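Local coordinates for protein putative methylase (Clostridium difficile, PDB 3LDU) that probably methylates guanines of ribosomal RNA, joining a THUMP domain, likely to bind RNA, to a GTP-binding Rossmann-like methyltransferase domain, at residues 81-92 with 121-132. Residues are numbered along the deposited sequence; the frame is centred on the assembly and turned at random.
Sequences TKRINWSRYIPY and AIVESLKKSYLE
The hydroxyl of Ser125 has two partners: its OG donates to Ile84 O at 3.0 Å, almost in line with that C=O, and accepts a hydrogen bond from a water that also takes the Ser87 N-H. A small residue suits this site, because Ser125 CB rests against Lys82 O and its OG, anti to the backbone N (chi1 177°), meets the edge of the Trp86 indole. Flat Trp86 offers two faces and an N-H: Ile122 CG1 lies over one face, a CH-pi contact 3.7 Å from the five-membered ring's centroid, Ile84 CG2 backs the opposite one, and NE1, bonded to Thr81 O at 2.9 Å, helps them fix the ring's rotation. Where the helix ends, Tyr130 combines a hydroxyl, donating to Ile90 O at 2.7 Å in the carbonyl plane on a lone pair, with a ring face that receives the edge of Tyr92, planes at 88°. Extended, partly exposed Lys82 lies among Ala121, Glu124, Ser125 and Lys128, long enough for its NZ to form a salt bridge to Glu124 OE2 at 2.8 Å. Helix 111-129 thus packs against the end of helix 74-82 and the following loop, whose Trp86 links it to strands 63-70 and 153-159 of the mixed sheet in the alpha/beta THUMP domain.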
# COMPACT_ATOMS: atom_id res chain seq x y z
N THR A 81 -17.08 24.60 4.65
CA THR A 81 -17.04 23.79 3.44
C THR A 81 -17.65 24.57 2.28
O THR A 81 -17.13 24.54 1.15
CB THR A 81 -17.84 22.49 3.64
OG1 THR A 81 -17.26 21.74 4.72
CG2 THR A 81 -17.81 21.64 2.36
N LYS A 82 -18.73 25.28 2.57
CA LYS A 82 -19.44 26.05 1.56
C LYS A 82 -18.58 27.18 0.98
O LYS A 82 -18.68 27.49 -0.22
CB LYS A 82 -20.74 26.62 2.13
CG LYS A 82 -21.54 27.42 1.10
CD LYS A 82 -22.88 27.90 1.64
CE LYS A 82 -23.56 28.82 0.63
NZ LYS A 82 -24.87 29.33 1.11
N ARG A 83 -17.74 27.79 1.81
CA ARG A 83 -16.94 28.93 1.37
C ARG A 83 -15.80 28.54 0.43
O ARG A 83 -15.24 29.39 -0.25
CB ARG A 83 -16.40 29.74 2.55
CG ARG A 83 -15.64 28.94 3.60
CD ARG A 83 -14.22 28.55 3.17
NE ARG A 83 -13.47 27.93 4.27
CZ ARG A 83 -12.29 27.33 4.13
NH1 ARG A 83 -11.70 27.26 2.95
NH2 ARG A 83 -11.69 26.81 5.19
N ILE A 84 -15.45 27.26 0.40
CA ILE A 84 -14.47 26.76 -0.55
C ILE A 84 -15.01 26.98 -1.96
O ILE A 84 -16.21 26.84 -2.18
CB ILE A 84 -14.20 25.27 -0.33
CG1 ILE A 84 -13.58 25.05 1.05
CG2 ILE A 84 -13.31 24.68 -1.44
CD1 ILE A 84 -13.57 23.60 1.48
N ASN A 85 -14.14 27.34 -2.91
CA ASN A 85 -14.58 27.51 -4.28
C ASN A 85 -14.59 26.17 -4.99
O ASN A 85 -13.62 25.79 -5.65
CB ASN A 85 -13.68 28.50 -5.04
CG ASN A 85 -14.18 28.77 -6.46
OD1 ASN A 85 -13.45 29.30 -7.30
ND2 ASN A 85 -15.42 28.40 -6.73
N TRP A 86 -15.68 25.43 -4.82
CA TRP A 86 -15.74 24.07 -5.33
C TRP A 86 -15.71 23.96 -6.85
O TRP A 86 -15.26 22.96 -7.39
CB TRP A 86 -16.92 23.31 -4.71
CG TRP A 86 -16.60 22.87 -3.32
CD1 TRP A 86 -17.02 23.44 -2.15
CD2 TRP A 86 -15.74 21.78 -2.96
NE1 TRP A 86 -16.48 22.75 -1.08
CE2 TRP A 86 -15.69 21.74 -1.55
CE3 TRP A 86 -15.01 20.84 -3.69
CZ2 TRP A 86 -14.95 20.78 -0.86
CZ3 TRP A 86 -14.27 19.88 -2.99
CH2 TRP A 86 -14.24 19.87 -1.60
N SER A 87 -16.20 24.99 -7.54
CA SER A 87 -16.19 24.98 -9.01
C SER A 87 -14.77 24.89 -9.58
O SER A 87 -14.59 24.49 -10.73
CB SER A 87 -16.90 26.22 -9.56
OG SER A 87 -16.20 27.40 -9.21
N ARG A 88 -13.77 25.28 -8.79
CA ARG A 88 -12.37 25.15 -9.21
C ARG A 88 -11.95 23.69 -9.34
O ARG A 88 -11.05 23.36 -10.12
CB ARG A 88 -11.44 25.85 -8.22
CG ARG A 88 -11.30 27.36 -8.40
CD ARG A 88 -10.27 27.93 -7.43
NE ARG A 88 -9.08 27.08 -7.35
CZ ARG A 88 -8.09 27.27 -6.49
NH1 ARG A 88 -8.13 28.27 -5.63
NH2 ARG A 88 -7.05 26.44 -6.49
N TYR A 89 -12.61 22.82 -8.59
CA TYR A 89 -12.20 21.42 -8.49
C TYR A 89 -13.20 20.44 -9.08
O TYR A 89 -12.82 19.38 -9.55
CB TYR A 89 -11.99 21.07 -7.02
CG TYR A 89 -11.02 22.00 -6.35
CD1 TYR A 89 -9.67 21.98 -6.68
CD2 TYR A 89 -11.45 22.92 -5.41
CE1 TYR A 89 -8.78 22.83 -6.07
CE2 TYR A 89 -10.57 23.77 -4.80
CZ TYR A 89 -9.24 23.72 -5.13
OH TYR A 89 -8.36 24.58 -4.51
N ILE A 90 -14.48 20.80 -9.00
CA ILE A 90 -15.58 19.98 -9.52
C ILE A 90 -16.20 20.71 -10.71
O ILE A 90 -16.82 21.74 -10.52
CB ILE A 90 -16.70 19.76 -8.45
CG1 ILE A 90 -16.12 19.21 -7.14
CG2 ILE A 90 -17.78 18.83 -8.99
CD1 ILE A 90 -15.20 18.05 -7.33
N PRO A 91 -16.02 20.17 -11.92
CA PRO A 91 -16.51 20.83 -13.13
C PRO A 91 -18.00 20.60 -13.37
O PRO A 91 -18.63 19.76 -12.72
CB PRO A 91 -15.70 20.17 -14.24
CG PRO A 91 -15.43 18.80 -13.72
CD PRO A 91 -15.30 18.93 -12.24
N TYR A 92 -18.55 21.36 -14.31
CA TYR A 92 -19.97 21.31 -14.61
C TYR A 92 -20.46 19.91 -14.91
O TYR A 92 -19.95 19.24 -15.80
CB TYR A 92 -20.24 22.22 -15.82
CG TYR A 92 -21.69 22.54 -16.03
CD1 TYR A 92 -22.40 23.25 -15.08
CD2 TYR A 92 -22.33 22.17 -17.20
CE1 TYR A 92 -23.74 23.56 -15.27
CE2 TYR A 92 -23.68 22.48 -17.41
CZ TYR A 92 -24.37 23.18 -16.44
OH TYR A 92 -25.69 23.49 -16.63
N ALA A 121 -23.20 21.55 1.65
CA ALA A 121 -22.32 22.70 1.47
C ALA A 121 -21.77 22.79 0.04
O ALA A 121 -21.75 23.86 -0.56
CB ALA A 121 -21.17 22.66 2.47
N ILE A 122 -21.33 21.65 -0.49
CA ILE A 122 -20.79 21.63 -1.84
C ILE A 122 -21.89 21.94 -2.88
O ILE A 122 -21.65 22.64 -3.85
CB ILE A 122 -20.10 20.28 -2.16
CG1 ILE A 122 -18.93 20.06 -1.19
CG2 ILE A 122 -19.62 20.24 -3.61
CD1 ILE A 122 -18.14 18.75 -1.44
N VAL A 123 -23.08 21.40 -2.66
CA VAL A 123 -24.19 21.69 -3.57
C VAL A 123 -24.44 23.20 -3.57
O VAL A 123 -24.60 23.82 -4.63
CB VAL A 123 -25.47 20.92 -3.16
CG1 VAL A 123 -26.70 21.52 -3.83
CG2 VAL A 123 -25.32 19.44 -3.50
N GLU A 124 -24.47 23.80 -2.38
CA GLU A 124 -24.73 25.24 -2.25
C GLU A 124 -23.64 26.05 -2.94
O GLU A 124 -23.93 27.03 -3.65
CB GLU A 124 -24.82 25.65 -0.78
CG GLU A 124 -26.12 25.27 -0.12
CD GLU A 124 -26.98 26.49 0.14
OE1 GLU A 124 -27.93 26.71 -0.65
OE2 GLU A 124 -26.70 27.22 1.11
N SER A 125 -22.39 25.65 -2.73
CA SER A 125 -21.23 26.32 -3.33
C SER A 125 -21.29 26.30 -4.86
O SER A 125 -21.08 27.33 -5.52
CB SER A 125 -19.92 25.68 -2.86
OG SER A 125 -18.81 26.30 -3.49
N LEU A 126 -21.57 25.13 -5.43
CA LEU A 126 -21.65 24.96 -6.87
C LEU A 126 -22.86 25.66 -7.48
O LEU A 126 -22.77 26.26 -8.55
CB LEU A 126 -21.68 23.48 -7.23
CG LEU A 126 -20.40 22.73 -6.86
CD1 LEU A 126 -20.54 21.26 -7.20
CD2 LEU A 126 -19.21 23.34 -7.59
N LYS A 127 -23.99 25.58 -6.79
CA LYS A 127 -25.21 26.24 -7.26
C LYS A 127 -24.94 27.73 -7.44
O LYS A 127 -25.42 28.36 -8.40
CB LYS A 127 -26.35 26.03 -6.26
CG LYS A 127 -27.51 26.99 -6.46
CD LYS A 127 -28.57 26.88 -5.37
CE LYS A 127 -29.67 27.91 -5.60
NZ LYS A 127 -30.71 27.92 -4.53
N LYS A 128 -24.18 28.30 -6.52
CA LYS A 128 -23.83 29.72 -6.59
C LYS A 128 -22.88 30.01 -7.76
O LYS A 128 -23.09 30.98 -8.51
CB LYS A 128 -23.21 30.16 -5.26
CG LYS A 128 -22.82 31.63 -5.21
CD LYS A 128 -22.27 32.02 -3.84
CE LYS A 128 -23.35 31.96 -2.76
NZ LYS A 128 -22.86 32.46 -1.45
N SER A 129 -21.86 29.19 -7.93
CA SER A 129 -20.88 29.38 -9.00
C SER A 129 -21.50 29.18 -10.38
O SER A 129 -21.21 29.93 -11.31
CB SER A 129 -19.68 28.44 -8.84
OG SER A 129 -18.94 28.71 -7.67
N TYR A 130 -22.34 28.15 -10.51
CA TYR A 130 -22.86 27.72 -11.80
C TYR A 130 -24.24 28.28 -12.09
O TYR A 130 -24.88 27.89 -13.06
CB TYR A 130 -22.90 26.18 -11.89
CG TYR A 130 -21.52 25.55 -11.89
CD1 TYR A 130 -20.43 26.25 -12.37
CD2 TYR A 130 -21.32 24.26 -11.41
CE1 TYR A 130 -19.17 25.70 -12.39
CE2 TYR A 130 -20.03 23.69 -11.41
CZ TYR A 130 -18.97 24.42 -11.91
OH TYR A 130 -17.69 23.92 -11.94
N LEU A 131 -24.70 29.20 -11.24
CA LEU A 131 -25.98 29.85 -11.43
C LEU A 131 -27.06 28.82 -11.80
O LEU A 131 -27.85 29.05 -12.72
CB LEU A 131 -25.87 30.90 -12.54
CG LEU A 131 -24.66 31.83 -12.44
CD1 LEU A 131 -24.43 32.59 -13.74
CD2 LEU A 131 -24.81 32.78 -11.25
N GLU A 132 -27.08 27.70 -11.10
CA GLU A 132 -28.01 26.63 -11.43
C GLU A 132 -29.39 26.83 -10.79
O GLU A 132 -29.54 26.76 -9.57
CB GLU A 132 -27.44 25.26 -11.08
CG GLU A 132 -26.22 24.89 -11.90
CD GLU A 132 -26.25 23.46 -12.40
OE1 GLU A 132 -27.13 23.14 -13.22
OE2 GLU A 132 -25.39 22.66 -11.96
O HOH W 1 -18.12 26.72 -6.31
O HOH W 2 -16.96 23.62 -15.12